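PDB 5TIP: major capsid protein from Paramecium bursaria Chlorella virus 1, which builds the icosahedral shell of the virus particle, packing as trimers, 1680 to a capsid, and carries N-linked glycans. Local coordinates for residues 282-287 / 292-297; 83-88 / 269-274; 179-182 / 186-189; 305-310 / 381-386. One frame throughout, in Å; residues are numbered along the deposited sequence.

Contact 1. Residues 282-287 / 292-297; sequences GACSGA and ATVTTP. With GLA (alpha-D-galactopyranose), chain F.
Ser-285 and Thr-293 pair as a single antiparallel bridge of the hydrogen-bonded kind. Thr-293 N donates to Ser-285 O over 3.0 Å. The return bond from Ser-285 N to Thr-293 O is weak. Ser-285 N has a shorter acceptor in Thr-296 O, at 2.7 Å. Its one hydrogen is thus shared by the carbonyls at both ends of the type I turn 293-296. Thr-293 OG1 stands anti to its own N (chi1 166°) and accepts from Thr-295 N, an ST turn.

Apolar contacts flank these bonds. Cys-284 SG lies 4.2 Å from Val-294 CG1 and a little farther from Ala-292 CB. The rotation of Thr-293 that makes the ST turn also brings its CG2 to 3.9 Å from Ser-285 CB.

A galactose of a glycan lies against Gly-286 and Ser-285. Gly-286 N donates to its O3 over 2.7 Å. One water bridges Ser-285 OG, galactose O4 and O6, and Pro-297 O, to which it donates over 2.9 Å. Gly-82 O holds the sugar from another loop. The turn 293-296 packs against the turn 284-287 through Ser-285 N. The turn 284-287 forms part of a glycan pocket, on a long loop of the second jelly roll of this double jelly-roll capsid protein.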
# COMPACT_ATOMS: atom_id res chain seq x y z
N GLY A 282 -25.18 7.11 -3.44
CA GLY A 282 -24.26 6.32 -4.22
C GLY A 282 -24.80 5.00 -4.73
O GLY A 282 -24.10 4.31 -5.48
N ALA A 283 -26.02 4.62 -4.35
CA ALA A 283 -26.57 3.32 -4.70
C ALA A 283 -27.65 3.37 -5.77
O ALA A 283 -28.06 2.31 -6.26
CB ALA A 283 -27.15 2.63 -3.45
N CYS A 284 -28.12 4.56 -6.16
CA CYS A 284 -29.07 4.68 -7.26
C CYS A 284 -29.00 6.10 -7.80
O CYS A 284 -28.40 6.99 -7.20
CB CYS A 284 -30.50 4.33 -6.82
SG CYS A 284 -31.34 5.65 -5.90
N SER A 285 -29.64 6.30 -8.95
CA SER A 285 -29.63 7.60 -9.60
C SER A 285 -30.42 8.61 -8.78
O SER A 285 -31.59 8.38 -8.45
CB SER A 285 -30.21 7.49 -11.01
OG SER A 285 -30.17 8.74 -11.68
N GLY A 286 -29.78 9.72 -8.44
CA GLY A 286 -30.45 10.77 -7.68
C GLY A 286 -30.81 10.38 -6.27
O GLY A 286 -31.79 10.91 -5.73
N ALA A 287 -30.05 9.48 -5.65
CA ALA A 287 -30.38 9.00 -4.32
C ALA A 287 -30.40 10.14 -3.30
O ALA A 287 -29.57 11.05 -3.36
CB ALA A 287 -29.39 7.93 -3.88
N ALA A 292 -34.94 10.53 -7.14
CA ALA A 292 -34.34 9.23 -6.91
C ALA A 292 -35.12 8.13 -7.63
O ALA A 292 -36.35 8.13 -7.65
CB ALA A 292 -34.28 8.92 -5.41
N THR A 293 -34.38 7.20 -8.23
CA THR A 293 -34.98 6.05 -8.89
C THR A 293 -34.04 4.86 -8.72
O THR A 293 -32.87 4.94 -9.08
CB THR A 293 -35.25 6.33 -10.37
OG1 THR A 293 -35.53 5.10 -11.06
CG2 THR A 293 -34.06 7.03 -11.03
N VAL A 294 -34.56 3.77 -8.15
CA VAL A 294 -33.77 2.58 -7.89
C VAL A 294 -33.71 1.71 -9.14
O VAL A 294 -33.25 0.56 -9.09
CB VAL A 294 -34.34 1.79 -6.70
CG1 VAL A 294 -34.28 2.62 -5.43
CG2 VAL A 294 -35.77 1.35 -6.99
N THR A 295 -34.16 2.25 -10.27
CA THR A 295 -34.08 1.55 -11.54
C THR A 295 -32.76 1.82 -12.26
O THR A 295 -32.29 0.97 -13.03
CB THR A 295 -35.25 1.95 -12.45
OG1 THR A 295 -36.46 1.89 -11.70
CG2 THR A 295 -35.35 1.00 -13.63
N THR A 296 -32.15 2.97 -12.01
CA THR A 296 -30.94 3.41 -12.67
C THR A 296 -29.84 3.60 -11.63
O THR A 296 -30.09 4.22 -10.58
CB THR A 296 -31.18 4.72 -13.43
OG1 THR A 296 -32.18 4.52 -14.44
CG2 THR A 296 -29.90 5.22 -14.08
N PRO A 297 -28.64 3.09 -11.87
CA PRO A 297 -27.55 3.26 -10.90
C PRO A 297 -26.96 4.66 -10.94
O PRO A 297 -27.16 5.43 -11.88
CB PRO A 297 -26.51 2.22 -11.34
CG PRO A 297 -27.18 1.38 -12.39
CD PRO A 297 -28.24 2.24 -13.00
C1 GLA F . -25.63 13.23 -10.02
C2 GLA F . -26.54 12.54 -9.02
C3 GLA F . -26.18 11.07 -8.89
C4 GLA F . -26.14 10.41 -10.26
C5 GLA F . -25.25 11.21 -11.21
C6 GLA F . -25.28 10.60 -12.61
O2 GLA F . -26.42 13.18 -7.74
O3 GLA F . -27.16 10.41 -8.07
O4 GLA F . -27.46 10.33 -10.80
O5 GLA F . -25.70 12.56 -11.28
O6 GLA F . -25.06 9.19 -12.51
O HOH W 1 -27.44 8.18 -12.91

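Contact 2. Residues 83-88 / 269-274; sequences TTYYPA and TNYGQY
Tyr-85 and Tyr-271 meet where the two jelly rolls of this double jelly-roll capsid protein adjoin. Residues 83-88 come from the N-terminal jelly roll and 269-274 from the C-terminal one. The two tyrosines approach in a reciprocal way. Tyr-85 CD2 lies 3.6 Å from Tyr-271 O. In return, Tyr-271 CD2 lies 3.6 Å from Tyr-85 O. Both carbonyls approach the rings obliquely. In each residue CG is anti to the backbone N (chi1 -170° and -179°), which swings each ring past the backbone of the other.

The rim of the Tyr-85 ring also faces the turn. Gly-272 CA sits at its edge, near the ring plane, 4.1 Å from Tyr-85 CE2. Gly-272 has a positive phi in the type II turn 270-273, and with no side chain it lets the ring come close. Tyr-86 turns an edge to one face of the Tyr-85 ring, with Tyr-86 CD2 over its centre, 3.6 Å above the plane. Tyr-86 CB also touches the second segment, 4.3 Å from Tyr-271 CE2. The Tyr-86 ring itself leads off toward helix 122-132. Tyr-271 OH is hydrogen-bonded to Glu-89 OE2 and Asn-109 O, which fixes the far end of that ring.

Side chains brace the turn as well. Asn-270 ND2 donates to Gln-273 OE1 over 2.7 Å, within the amide plane of Asn-270. A water joins the two segments. It lies 2.7 Å from Tyr-85 OH and donates to Gly-272 O over 2.6 Å.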
# COMPACT_ATOMS: atom_id res chain seq x y z
N THR A 83 -21.50 9.67 -15.00
CA THR A 83 -22.30 8.94 -15.97
C THR A 83 -21.52 7.84 -16.68
O THR A 83 -22.05 7.21 -17.59
CB THR A 83 -22.89 9.91 -17.00
OG1 THR A 83 -21.83 10.63 -17.64
CG2 THR A 83 -23.84 10.89 -16.33
N THR A 84 -20.27 7.60 -16.28
CA THR A 84 -19.48 6.52 -16.83
C THR A 84 -18.91 5.68 -15.70
O THR A 84 -18.71 6.17 -14.58
CB THR A 84 -18.33 7.03 -17.71
OG1 THR A 84 -17.50 7.92 -16.94
CG2 THR A 84 -18.86 7.78 -18.92
N TYR A 85 -18.66 4.40 -15.99
CA TYR A 85 -18.08 3.48 -15.01
C TYR A 85 -17.10 2.57 -15.76
O TYR A 85 -17.52 1.58 -16.36
CB TYR A 85 -19.15 2.67 -14.30
CG TYR A 85 -18.64 1.88 -13.11
CD1 TYR A 85 -18.18 2.52 -11.98
CD2 TYR A 85 -18.64 0.49 -13.13
CE1 TYR A 85 -17.71 1.81 -10.89
CE2 TYR A 85 -18.18 -0.23 -12.04
CZ TYR A 85 -17.72 0.43 -10.93
OH TYR A 85 -17.26 -0.28 -9.84
N TYR A 86 -15.82 2.91 -15.70
CA TYR A 86 -14.76 2.18 -16.38
C TYR A 86 -15.09 1.91 -17.85
O TYR A 86 -15.13 0.75 -18.28
CB TYR A 86 -14.46 0.87 -15.65
CG TYR A 86 -13.90 1.06 -14.26
CD1 TYR A 86 -12.54 1.16 -14.04
CD2 TYR A 86 -14.74 1.14 -13.15
CE1 TYR A 86 -12.02 1.34 -12.77
CE2 TYR A 86 -14.24 1.31 -11.88
CZ TYR A 86 -12.88 1.41 -11.69
OH TYR A 86 -12.37 1.58 -10.42
N PRO A 87 -15.33 2.95 -18.65
CA PRO A 87 -15.76 2.71 -20.04
C PRO A 87 -14.68 2.09 -20.90
O PRO A 87 -14.98 1.25 -21.76
CB PRO A 87 -16.15 4.12 -20.52
CG PRO A 87 -15.31 5.03 -19.71
CD PRO A 87 -15.21 4.39 -18.35
N ALA A 88 -13.42 2.48 -20.70
CA ALA A 88 -12.33 1.88 -21.48
C ALA A 88 -12.13 0.41 -21.13
O ALA A 88 -11.74 -0.38 -21.99
CB ALA A 88 -11.04 2.66 -21.26
N THR A 269 -27.70 -5.76 -17.15
CA THR A 269 -28.06 -4.48 -17.76
C THR A 269 -26.98 -3.43 -17.52
O THR A 269 -26.70 -2.61 -18.41
CB THR A 269 -29.40 -4.01 -17.21
OG1 THR A 269 -30.39 -5.02 -17.43
CG2 THR A 269 -29.84 -2.72 -17.90
N ASN A 270 -26.35 -3.43 -16.35
CA ASN A 270 -25.40 -2.40 -15.96
C ASN A 270 -24.03 -3.01 -15.72
O ASN A 270 -23.91 -4.00 -14.99
CB ASN A 270 -25.88 -1.67 -14.70
CG ASN A 270 -27.23 -1.01 -14.89
OD1 ASN A 270 -27.44 -0.26 -15.84
ND2 ASN A 270 -28.17 -1.31 -14.00
N TYR A 271 -23.01 -2.41 -16.32
CA TYR A 271 -21.66 -2.94 -16.23
C TYR A 271 -21.12 -2.77 -14.81
O TYR A 271 -21.24 -1.70 -14.21
CB TYR A 271 -20.75 -2.23 -17.22
CG TYR A 271 -19.32 -2.72 -17.21
CD1 TYR A 271 -18.98 -3.95 -17.78
CD2 TYR A 271 -18.30 -1.97 -16.63
CE1 TYR A 271 -17.68 -4.40 -17.77
CE2 TYR A 271 -17.00 -2.42 -16.62
CZ TYR A 271 -16.69 -3.64 -17.19
OH TYR A 271 -15.39 -4.09 -17.18
N GLY A 272 -20.53 -3.84 -14.28
CA GLY A 272 -19.92 -3.79 -12.97
C GLY A 272 -20.89 -3.69 -11.81
O GLY A 272 -20.44 -3.51 -10.68
N GLN A 273 -22.19 -3.79 -12.05
CA GLN A 273 -23.17 -3.73 -10.97
C GLN A 273 -23.23 -5.11 -10.31
O GLN A 273 -23.83 -6.04 -10.85
CB GLN A 273 -24.54 -3.31 -11.47
CG GLN A 273 -25.55 -3.12 -10.35
CD GLN A 273 -26.98 -3.07 -10.83
OE1 GLN A 273 -27.25 -2.81 -12.00
NE2 GLN A 273 -27.92 -3.30 -9.91
N TYR A 274 -22.60 -5.23 -9.14
CA TYR A 274 -22.58 -6.47 -8.39
C TYR A 274 -23.47 -6.44 -7.16
O TYR A 274 -23.56 -7.45 -6.45
CB TYR A 274 -21.14 -6.81 -7.98
CG TYR A 274 -20.19 -6.99 -9.14
CD1 TYR A 274 -20.60 -7.61 -10.31
CD2 TYR A 274 -18.88 -6.55 -9.06
CE1 TYR A 274 -19.73 -7.79 -11.37
CE2 TYR A 274 -18.00 -6.72 -10.11
CZ TYR A 274 -18.43 -7.34 -11.27
OH TYR A 274 -17.56 -7.51 -12.32
O HOH W 2 -18.02 -2.85 -9.89

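Contact 3. Residues 179-182 / 186-189; sequences ASQV and NYNG
Asn-186 ties off the tight loop that follows strand 172-178 of the first jelly roll, binding back to Ser-180 and Val-182 just before the short strand 187-188. Its side-chain amide works like a backbone strand partner. Asn-186 ND2 donates to Ser-180 O over 3.0 Å, in the carbonyl plane. Val-182 N donates to Asn-186 OD1 over 2.8 Å, and the bond is almost straight at 171°. Both polar atoms of the buried Asn-186 side-chain amide are thus engaged. Asn-186 CG stands between its backbone N and carbonyl carbon (chi1 72°), which turns the amide back toward the first segment. The backbone adds Asn-186 N to Val-182 O at 3.2 Å. A weaker bond from Tyr-187 N reaches the same oxygen. Val-182 turns its methyls toward helix 87-91 and anchors the loop there.

On the outer side Gln-181 lies flat over one face of the Tyr-187 ring. Amide and ring planes are only 13° apart. With chi2 near 180°, the Gln-181 side chain reaches across the ring. Gln-181 CG makes a CH-pi contact 3.6 Å from the Tyr-187 centroid. Gln-181 CD then lies over the ring centre, 3.5 Å above the plane, and Gln-181 NE2 ends 3.3 Å from Tyr-187 CZ.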
# COMPACT_ATOMS: atom_id res chain seq x y z
N ALA A 179 -16.82 -3.76 -27.20
CA ALA A 179 -18.20 -3.73 -26.74
C ALA A 179 -19.06 -2.92 -27.70
O ALA A 179 -18.59 -2.02 -28.39
CB ALA A 179 -18.27 -3.14 -25.33
N SER A 180 -20.35 -3.25 -27.73
CA SER A 180 -21.27 -2.55 -28.63
C SER A 180 -21.78 -1.26 -28.00
O SER A 180 -21.77 -0.21 -28.64
CB SER A 180 -22.43 -3.47 -28.99
OG SER A 180 -21.97 -4.66 -29.60
N GLN A 181 -22.21 -1.33 -26.74
CA GLN A 181 -22.81 -0.20 -26.05
C GLN A 181 -22.05 0.06 -24.76
O GLN A 181 -21.90 -0.84 -23.94
CB GLN A 181 -24.29 -0.47 -25.75
CG GLN A 181 -25.07 -0.97 -26.96
CD GLN A 181 -26.55 -1.15 -26.66
OE1 GLN A 181 -26.98 -1.03 -25.52
NE2 GLN A 181 -27.33 -1.42 -27.70
N VAL A 182 -21.57 1.30 -24.60
CA VAL A 182 -20.80 1.70 -23.43
C VAL A 182 -21.50 2.89 -22.78
O VAL A 182 -21.64 3.95 -23.41
CB VAL A 182 -19.34 2.04 -23.78
CG1 VAL A 182 -18.58 2.44 -22.54
CG2 VAL A 182 -18.67 0.85 -24.45
N ASN A 186 -21.42 6.04 -25.79
CA ASN A 186 -22.31 6.00 -26.96
C ASN A 186 -23.74 5.60 -26.61
O ASN A 186 -24.61 5.67 -27.50
CB ASN A 186 -21.75 5.07 -28.07
CG ASN A 186 -21.83 3.61 -27.73
OD1 ASN A 186 -21.81 3.22 -26.57
ND2 ASN A 186 -21.94 2.77 -28.76
N TYR A 187 -24.04 5.24 -25.36
CA TYR A 187 -25.42 4.96 -24.93
C TYR A 187 -25.65 5.60 -23.57
O TYR A 187 -24.71 5.78 -22.77
CB TYR A 187 -25.74 3.46 -24.85
CG TYR A 187 -26.17 2.86 -26.17
CD1 TYR A 187 -25.25 2.59 -27.15
CD2 TYR A 187 -27.50 2.55 -26.44
CE1 TYR A 187 -25.62 2.06 -28.37
CE2 TYR A 187 -27.88 2.01 -27.67
CZ TYR A 187 -26.94 1.76 -28.62
OH TYR A 187 -27.35 1.23 -29.81
N ASN A 188 -26.90 5.95 -23.30
CA ASN A 188 -27.32 6.46 -21.98
C ASN A 188 -28.45 5.54 -21.54
O ASN A 188 -29.62 5.74 -21.91
CB ASN A 188 -27.79 7.91 -22.03
CG ASN A 188 -28.22 8.41 -20.66
OD1 ASN A 188 -27.85 7.82 -19.65
ND2 ASN A 188 -29.00 9.48 -20.62
N GLY A 189 -28.11 4.53 -20.75
CA GLY A 189 -29.10 3.52 -20.43
C GLY A 189 -29.30 2.68 -21.67
O GLY A 189 -28.35 2.12 -22.22

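Contact 4. Residues 305-310 / 381-386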
# COMPACT_ATOMS: atom_id res chain seq x y z
N TYR A 305 -19.28 -0.85 -0.80
CA TYR A 305 -18.76 -1.72 0.24
C TYR A 305 -19.86 -2.19 1.18
O TYR A 305 -19.56 -2.92 2.14
CB TYR A 305 -17.65 -1.02 1.03
CG TYR A 305 -16.42 -0.74 0.20
CD1 TYR A 305 -15.59 -1.77 -0.21
CD2 TYR A 305 -16.08 0.55 -0.16
CE1 TYR A 305 -14.46 -1.53 -0.96
CE2 TYR A 305 -14.94 0.81 -0.91
CZ TYR A 305 -14.14 -0.24 -1.31
OH TYR A 305 -13.01 0.01 -2.06
N ASN A 306 -21.10 -1.80 0.94
CA ASN A 306 -22.21 -2.12 1.83
C ASN A 306 -22.62 -3.57 1.61
O ASN A 306 -23.16 -3.92 0.55
CB ASN A 306 -23.38 -1.18 1.58
CG ASN A 306 -24.37 -1.17 2.72
OD1 ASN A 306 -24.44 -2.12 3.50
ND2 ASN A 306 -25.13 -0.09 2.84
N GLU A 307 -22.35 -4.43 2.60
CA GLU A 307 -22.74 -5.83 2.50
C GLU A 307 -24.25 -5.99 2.46
O GLU A 307 -24.76 -6.97 1.89
CB GLU A 307 -22.14 -6.62 3.67
CG GLU A 307 -22.65 -8.04 3.82
CD GLU A 307 -22.36 -8.91 2.60
OE1 GLU A 307 -21.37 -8.63 1.89
OE2 GLU A 307 -23.12 -9.87 2.37
N GLN A 308 -24.99 -5.04 3.03
CA GLN A 308 -26.45 -5.12 3.04
C GLN A 308 -27.03 -5.17 1.64
O GLN A 308 -28.14 -5.68 1.45
CB GLN A 308 -27.03 -3.93 3.81
CG GLN A 308 -28.51 -4.06 4.13
CD GLN A 308 -28.77 -5.04 5.25
OE1 GLN A 308 -28.47 -4.76 6.41
NE2 GLN A 308 -29.33 -6.20 4.91
N LEU A 309 -26.31 -4.65 0.64
CA LEU A 309 -26.77 -4.64 -0.74
C LEU A 309 -26.28 -5.84 -1.55
O LEU A 309 -26.64 -5.96 -2.72
CB LEU A 309 -26.35 -3.34 -1.43
CG LEU A 309 -26.84 -2.04 -0.79
CD1 LEU A 309 -26.34 -0.84 -1.56
CD2 LEU A 309 -28.36 -2.03 -0.70
N ALA A 310 -25.48 -6.72 -0.95
CA ALA A 310 -25.09 -7.96 -1.62
C ALA A 310 -26.19 -9.00 -1.47
O ALA A 310 -27.04 -8.92 -0.58
CB ALA A 310 -23.77 -8.47 -1.06
N THR A 381 -26.84 -19.98 -1.19
CA THR A 381 -28.10 -19.62 -0.54
C THR A 381 -28.20 -18.11 -0.54
O THR A 381 -27.29 -17.42 -0.08
CB THR A 381 -28.18 -20.16 0.89
OG1 THR A 381 -28.14 -21.60 0.86
CG2 THR A 381 -29.47 -19.71 1.56
N TYR A 382 -29.31 -17.59 -1.06
CA TYR A 382 -29.49 -16.16 -1.23
C TYR A 382 -30.28 -15.57 -0.07
O TYR A 382 -31.04 -16.25 0.61
CB TYR A 382 -30.21 -15.86 -2.55
CG TYR A 382 -29.50 -16.42 -3.76
CD1 TYR A 382 -28.37 -15.80 -4.28
CD2 TYR A 382 -29.95 -17.58 -4.37
CE1 TYR A 382 -27.71 -16.32 -5.37
CE2 TYR A 382 -29.30 -18.10 -5.47
CZ TYR A 382 -28.18 -17.47 -5.97
OH TYR A 382 -27.53 -17.98 -7.07
N LYS A 383 -30.07 -14.27 0.15
CA LYS A 383 -30.86 -13.55 1.13
C LYS A 383 -32.29 -13.37 0.63
O LYS A 383 -32.59 -13.53 -0.56
CB LYS A 383 -30.23 -12.18 1.42
CG LYS A 383 -28.80 -12.25 1.91
CD LYS A 383 -28.23 -10.85 2.10
CE LYS A 383 -26.77 -10.89 2.51
NZ LYS A 383 -26.21 -9.52 2.62
N THR A 384 -33.18 -13.03 1.55
CA THR A 384 -34.55 -12.69 1.19
C THR A 384 -34.59 -11.24 0.75
O THR A 384 -34.42 -10.33 1.57
CB THR A 384 -35.49 -12.94 2.37
OG1 THR A 384 -35.42 -14.31 2.77
CG2 THR A 384 -36.92 -12.61 1.98
N CYS A 385 -34.81 -11.02 -0.55
CA CYS A 385 -34.81 -9.67 -1.11
C CYS A 385 -36.15 -8.99 -0.80
O CYS A 385 -36.97 -8.71 -1.67
CB CYS A 385 -34.55 -9.73 -2.61
SG CYS A 385 -33.16 -10.79 -3.06
N SER A 386 -36.35 -8.73 0.49
CA SER A 386 -37.62 -8.23 0.99
C SER A 386 -37.58 -6.78 1.45
O SER A 386 -38.63 -6.22 1.78
CB SER A 386 -38.12 -9.10 2.15
OG SER A 386 -37.18 -9.13 3.20
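Lys-383 NZ comes to Glu-307 OE2 from above the carboxylate plane, 36° out of it. This bond from Lys-383 NZ to Glu-307 OE2 is 3.1 Å long and part of a salt bridge. The amide of Asn-306 is also approached from above its plane. There Gln-308 N donates to Asn-306 OD1 over 3.0 Å, an Asx turn that opens the 3-10 segment 307-309.

Lys-383 sits at the break in strand 376-387, part of the second jelly roll. Its backbone is hydrogen-bonded to Val-311, next to the 305-310 loop. Its side chain is stretched straight, with chi2, chi3 and chi4 all near 180°, and this carries the ammonium across to the 3-10 segment, between Glu-307 and Ala-310. Lys-383 NZ comes within 3.0 Å of Glu-307 O. It also gives a weak bond of 3.4 Å to Ala-310 O. The shaft follows the same carbonyl, with Lys-383 CD 3.5 Å from Ala-310 O. The carbonyls here probably help to stabilise the buried positive charge. Glu-307 O accepts from Ala-310 N, at 2.9 Å. Just before the 3-10 segment, Tyr-305 meets Tyr-126 of a second subunit edge-to-face.

Contacts 1 and 2 share a border and a sugar. Their centres are 14 Å apart, and Pro-297 CG packs 3.3 Å from Asn-270 ND2. The galactose held in contact 1 also touches Thr-83 of contact 2. Contact 3 is nested inside the chain loop that contact 2 closes. Those two centres are 10 Å apart, and Pro-87 CB meets Val-182 CG1 at 3.6 Å. Contact 4 joins contact 1 through Ala-283 CB and Leu-309 CD1, at 4.0 Å. Its Ser-386 touches a glucose in a different glycan pocket. Contacts 3 and 4 are the farthest apart, with centres about 28 Å from each other, one in each jelly roll.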